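Local structure of p800 reaction center core protein (Heliobacterium modesticaldum, 5V8K) at residues 344-349 with 471-476; 406-411 with 430-435. The protein forms, as a homodimer, the core of a photosynthetic reaction center that carries bacteriochlorophyll g pigments and a [4Fe-4S] cluster for light-driven electron transfer. All coordinates share one frame; numbering follows the deposited sequence.

Interaction 1: residues 344-349 with 471-476; sequences IHAASK and AAPYND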
loop_
_atom_site.group_PDB
_atom_site.type_symbol
_atom_site.label_atom_id
_atom_site.label_comp_id
_atom_site.label_asym_id
_atom_site.label_seq_id
_atom_site.Cartn_x
_atom_site.Cartn_y
_atom_site.Cartn_z
ATOM N N ILE A 344 2.635 21.325 -10.434
ATOM C CA ILE A 344 1.263 20.871 -10.603
ATOM C C ILE A 344 0.373 22.023 -11.043
ATOM O O ILE A 344 -0.421 21.882 -11.978
ATOM C CB ILE A 344 0.745 20.232 -9.307
ATOM C CG1 ILE A 344 1.317 18.803 -9.119
ATOM C CG2 ILE A 344 -0.797 20.144 -9.288
ATOM C CD1 ILE A 344 1.032 18.231 -7.708
ATOM N N HIS A 345 0.506 23.192 -10.377
ATOM C CA HIS A 345 -0.437 24.290 -10.497
ATOM C C HIS A 345 0.046 25.375 -11.444
ATOM O O HIS A 345 -0.525 26.470 -11.453
ATOM C CB HIS A 345 -0.744 24.890 -9.109
ATOM C CG HIS A 345 -1.479 23.956 -8.204
ATOM N ND1 HIS A 345 -0.834 23.102 -7.339
ATOM C CD2 HIS A 345 -2.800 23.720 -8.043
ATOM C CE1 HIS A 345 -1.724 22.379 -6.680
ATOM N NE2 HIS A 345 -2.925 22.723 -7.099
ATOM N N ALA A 346 1.063 25.100 -12.255
ATOM C CA ALA A 346 1.734 26.162 -13.007
ATOM C C ALA A 346 0.797 26.879 -13.971
ATOM O O ALA A 346 0.997 28.068 -14.259
ATOM C CB ALA A 346 2.925 25.569 -13.758
ATOM N N ALA A 347 -0.245 26.200 -14.461
ATOM C CA ALA A 347 -1.177 26.853 -15.378
ATOM C C ALA A 347 -2.128 27.820 -14.674
ATOM O O ALA A 347 -2.790 28.614 -15.363
ATOM C CB ALA A 347 -1.982 25.797 -16.142
ATOM N N SER A 348 -2.216 27.794 -13.335
ATOM C CA SER A 348 -3.223 28.610 -12.653
ATOM C C SER A 348 -2.875 30.071 -12.791
ATOM O O SER A 348 -1.706 30.460 -12.761
ATOM C CB SER A 348 -3.365 28.265 -11.162
ATOM O OG SER A 348 -2.189 28.577 -10.445
ATOM N N LYS A 349 -3.901 30.883 -12.937
ATOM C CA LYS A 349 -3.690 32.316 -13.015
ATOM C C LYS A 349 -3.948 33.012 -11.683
ATOM O O LYS A 349 -3.299 34.017 -11.389
ATOM C CB LYS A 349 -4.567 32.909 -14.126
ATOM N N ALA A 471 7.147 21.840 -15.218
ATOM C CA ALA A 471 6.180 22.588 -16.010
ATOM C C ALA A 471 6.873 23.650 -16.862
ATOM O O ALA A 471 8.015 24.032 -16.623
ATOM C CB ALA A 471 5.135 23.225 -15.097
ATOM N N ALA A 472 6.148 24.135 -17.865
ATOM C CA ALA A 472 6.744 25.041 -18.843
ATOM C C ALA A 472 7.375 26.284 -18.242
ATOM O O ALA A 472 8.471 26.657 -18.691
ATOM C CB ALA A 472 5.695 25.451 -19.875
ATOM N N PRO A 473 6.768 26.969 -17.259
ATOM C CA PRO A 473 7.419 28.151 -16.678
ATOM C C PRO A 473 8.795 27.881 -16.081
ATOM O O PRO A 473 9.561 28.820 -15.866
ATOM C CB PRO A 473 6.432 28.594 -15.584
ATOM C CG PRO A 473 5.115 28.009 -15.967
ATOM C CD PRO A 473 5.401 26.756 -16.732
ATOM N N TYR A 474 9.125 26.615 -15.778
ATOM C CA TYR A 474 10.410 26.288 -15.162
ATOM C C TYR A 474 11.360 25.568 -16.124
ATOM O O TYR A 474 12.368 24.997 -15.691
ATOM C CB TYR A 474 10.172 25.461 -13.889
ATOM C CG TYR A 474 9.092 26.054 -13.017
ATOM C CD1 TYR A 474 9.239 27.324 -12.457
ATOM C CD2 TYR A 474 7.914 25.373 -12.772
ATOM C CE1 TYR A 474 8.255 27.878 -11.664
ATOM C CE2 TYR A 474 6.922 25.918 -11.963
ATOM C CZ TYR A 474 7.105 27.173 -11.412
ATOM O OH TYR A 474 6.121 27.721 -10.633
ATOM N N ASN A 475 11.072 25.611 -17.424
ATOM C CA ASN A 475 11.836 24.838 -18.398
ATOM C C ASN A 475 13.294 25.260 -18.453
ATOM O O ASN A 475 14.172 24.425 -18.667
ATOM C CB ASN A 475 11.200 24.974 -19.777
ATOM C CG ASN A 475 11.846 24.062 -20.801
ATOM O OD1 ASN A 475 12.495 24.521 -21.730
ATOM N ND2 ASN A 475 11.728 22.768 -20.585
ATOM N N ASP A 476 13.575 26.534 -18.235
ATOM C CA ASP A 476 14.955 27.010 -18.270
ATOM C C ASP A 476 15.820 26.296 -17.244
ATOM O O ASP A 476 17.003 26.033 -17.494
ATOM C CB ASP A 476 14.987 28.538 -18.049
ATOM C CG ASP A 476 14.245 28.984 -16.770
ATOM O OD1 ASP A 476 13.220 28.366 -16.374
ATOM O OD2 ASP A 476 14.684 29.988 -16.149
#

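Interaction 2: residues 406-411 with 430-435; sequences SPWTTK and GGTCSI. With SF4 (iron/sulfur cluster), chain B.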
loop_
_atom_site.group_PDB
_atom_site.type_symbol
_atom_site.label_atom_id
_atom_site.label_comp_id
_atom_site.label_asym_id
_atom_site.label_seq_id
_atom_site.Cartn_x
_atom_site.Cartn_y
_atom_site.Cartn_z
ATOM N N SER A 406 16.606 -0.806 27.599
ATOM C CA SER A 406 16.418 0.485 26.969
ATOM C C SER A 406 15.729 1.397 27.953
ATOM O O SER A 406 15.259 0.942 29.018
ATOM C CB SER A 406 15.597 0.364 25.679
ATOM O OG SER A 406 14.243 0.125 25.999
ATOM N N PRO A 407 15.656 2.693 27.682
ATOM C CA PRO A 407 14.888 3.569 28.568
ATOM C C PRO A 407 13.443 3.115 28.691
ATOM O O PRO A 407 12.837 3.299 29.750
ATOM C CB PRO A 407 15.017 4.947 27.911
ATOM C CG PRO A 407 16.206 4.841 27.011
ATOM C CD PRO A 407 16.331 3.441 26.600
ATOM N N TRP A 408 12.900 2.470 27.654
ATOM C CA TRP A 408 11.518 2.008 27.698
ATOM C C TRP A 408 11.344 0.843 28.677
ATOM O O TRP A 408 10.418 0.854 29.497
ATOM C CB TRP A 408 11.057 1.643 26.280
ATOM C CG TRP A 408 9.633 1.294 26.197
ATOM C CD1 TRP A 408 8.577 2.142 25.942
ATOM C CD2 TRP A 408 9.075 -0.005 26.383
ATOM N NE1 TRP A 408 7.393 1.433 25.964
ATOM C CE2 TRP A 408 7.675 0.116 26.227
ATOM C CE3 TRP A 408 9.625 -1.269 26.679
ATOM C CZ2 TRP A 408 6.819 -0.966 26.379
ATOM C CZ3 TRP A 408 8.771 -2.351 26.821
ATOM C CH2 TRP A 408 7.383 -2.192 26.684
ATOM N N THR A 409 12.248 -0.156 28.645
ATOM C CA THR A 409 12.116 -1.295 29.564
ATOM C C THR A 409 12.273 -0.845 31.008
ATOM O O THR A 409 11.622 -1.375 31.917
ATOM C CB THR A 409 13.140 -2.410 29.262
ATOM O OG1 THR A 409 14.487 -1.932 29.435
ATOM C CG2 THR A 409 12.987 -2.967 27.862
ATOM N N THR A 410 13.145 0.121 31.250
ATOM C CA THR A 410 13.241 0.697 32.582
ATOM C C THR A 410 11.988 1.497 32.947
ATOM O O THR A 410 11.454 1.358 34.055
ATOM C CB THR A 410 14.499 1.551 32.665
ATOM O OG1 THR A 410 15.640 0.683 32.605
ATOM C CG2 THR A 410 14.552 2.344 33.951
ATOM N N LYS A 411 11.500 2.336 32.037
ATOM C CA LYS A 411 10.273 3.088 32.292
ATOM C C LYS A 411 9.123 2.185 32.739
ATOM O O LYS A 411 8.360 2.546 33.639
ATOM C CB LYS A 411 9.859 3.857 31.040
ATOM C CG LYS A 411 8.598 4.664 31.239
ATOM C CD LYS A 411 8.103 5.326 29.954
ATOM C CE LYS A 411 6.848 6.151 30.237
ATOM N NZ LYS A 411 6.879 6.815 31.589
ATOM N N GLY A 430 -0.406 0.021 26.835
ATOM C CA GLY A 430 -0.869 0.465 25.549
ATOM C C GLY A 430 -0.338 -0.305 24.358
ATOM O O GLY A 430 -0.586 0.123 23.224
ATOM N N GLY A 431 0.411 -1.400 24.577
ATOM C CA GLY A 431 0.867 -2.301 23.522
ATOM C C GLY A 431 2.375 -2.349 23.376
ATOM O O GLY A 431 3.042 -1.330 23.542
ATOM N N THR A 432 2.934 -3.520 23.055
ATOM C CA THR A 432 4.375 -3.721 23.173
ATOM C C THR A 432 4.996 -4.418 21.961
ATOM O O THR A 432 6.096 -4.974 22.072
ATOM C CB THR A 432 4.697 -4.536 24.416
ATOM O OG1 THR A 432 4.037 -5.802 24.338
ATOM C CG2 THR A 432 4.229 -3.807 25.723
ATOM N N CYS A 433 4.351 -4.383 20.807
ATOM C CA CYS A 433 4.858 -5.147 19.685
ATOM C C CYS A 433 6.167 -4.596 19.144
ATOM O O CYS A 433 6.317 -3.389 18.940
ATOM C CB CYS A 433 3.867 -5.191 18.524
ATOM S SG CYS A 433 2.274 -4.406 18.656
ATOM N N SER A 434 7.078 -5.525 18.833
ATOM C CA SER A 434 8.266 -5.299 18.020
ATOM C C SER A 434 9.318 -4.425 18.684
ATOM O O SER A 434 9.897 -3.552 18.037
ATOM C CB SER A 434 7.887 -4.720 16.670
ATOM O OG SER A 434 7.289 -5.711 15.880
ATOM N N ILE A 435 9.592 -4.690 19.959
ATOM C CA ILE A 435 10.768 -4.157 20.627
ATOM C C ILE A 435 12.003 -5.075 20.576
ATOM O O ILE A 435 13.111 -4.629 20.939
ATOM C CB ILE A 435 10.391 -3.831 22.085
ATOM C CG1 ILE A 435 9.886 -5.077 22.838
ATOM C CG2 ILE A 435 9.315 -2.761 22.116
ATOM C CD1 ILE A 435 9.639 -4.852 24.336
HETATM FE FE1 SF4 B . 0.767 -6.224 19.302
HETATM FE FE2 SF4 B . 1.320 -8.718 20.364
HETATM FE FE3 SF4 B . -0.603 -8.489 18.438
HETATM FE FE4 SF4 B . -1.031 -7.435 20.965
HETATM S S1 SF4 B . -0.704 -9.701 20.407
HETATM S S2 SF4 B . -1.473 -6.399 18.974
HETATM S S3 SF4 B . 1.016 -6.706 21.547
HETATM S S4 SF4 B . 1.616 -8.079 18.187
#

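Interaction 1: residues 344-349 with 471-476
A type I beta turn after helix 311-344, running from His345 to Ser348, presses Ala346 into the bend that leads into helix 475-488. Ala346 carries the whole contact. Its methyl group points at Ala471, Pro473 and Tyr474. The Ala346 CB meets Ala471 CB at 3.5 Å, a tight methyl-to-methyl approach. This is the nearest pairing of the two backbones, with 6.4 Å between the CA atoms of Ala346 and Ala471. Next to it, Pro473 CG and CD each lie 4.0 Å from Ala346 CB. The Tyr474 ring comes near more loosely, with CE2 4.4 Å from Ala346 CB and the ring set obliquely to the methyl. Pro473 CB lies over the centre of one face of that ring, so the proline and tyrosine pack on each other as well as on Ala346. The tyrosine hydroxyl is tied to the carbonyl of Met356, which fixes the far end of the ring.

The turn is braced from within. The carbonyl oxygen of His345 accepts from both Ser348 N and Ser348 OG. Ser348 OG donates to His345 O at 2.9 Å, in the carbonyl plane, with a C=O...donor angle of 157°. His345 faces the second subunit, where NE2 bonds to His520 ND1 of that chain. On the other side of the contact, Tyr474 N bonds to Ala471 O at 2.9 Å, which closes the bend just before the helix. Tyr474 itself takes the N-cap position. A further link holds Ala471 N to Asp343 near the end of helix 311-344. The whole is a small apolar contact between a post-helix beta turn and the 3-10 segment and N-cap residue that lead into helix 475-488.

Interaction 2: residues 406-411 with 430-435
The backbones keep well apart, with 9.4 Å between the CA atoms of Trp408 and Ile435, so side chains bridge the gap. Trp408 does so from the short helix 407-411. Its CG stands anti to the backbone N (chi1 -174°), which sends the indole toward the loop. The six-membered ring then reaches two residues. Thr432 CG2 lies at the ring edge, near its plane, 3.7 Å from Trp408 CH2. Ile435 CD1 approaches obliquely, 3.6 Å from Trp408 CZ3. The side chains of Thr432 and Ile435 each run at about a right angle to that of Trp408. The indole NE1 bonds to Asp547 of the second subunit, which helps fix the ring's rotation. The buried OG1 of Thr432 turns the other way, to Leu425 N and Gly426 O, tying it to the same loop just after Cys424. Ser406 is the helix N-cap; its OG accepts weak bonds from Trp408 N and Thr409 N and bonds to Glu548 of the second subunit.

Between Thr432 and Ile435, Cys433 binds the cluster through SG, 2.4 Å from the iron FE1. Cys424 is another ligand. The arrangement is consistent with the interpolypeptide [4Fe-4S] site of type I reaction centers, shared by both subunits.

How the interactions relate
Following the chain, helix 311-344 starts beside interaction 2, where Pro407 touches its first turns, and ends at interaction 1. From there the chain passes through helix 376-401 to residues 406-411. It next runs through the cluster loop to 430-435, where interaction 2 closes a short loop of 18 residues. It then continues through helices 437-447 and 449-459 to 471-476, where interaction 1 closes the larger loop of 121 residues. The smaller loop therefore lies within the larger one. Their centres are 49 Å apart, and the nearest atoms of the two contacts about 34 Å. Interaction 2 lies at the iron-sulfur end and interaction 1 at the far end, and both adjoin the second subunit.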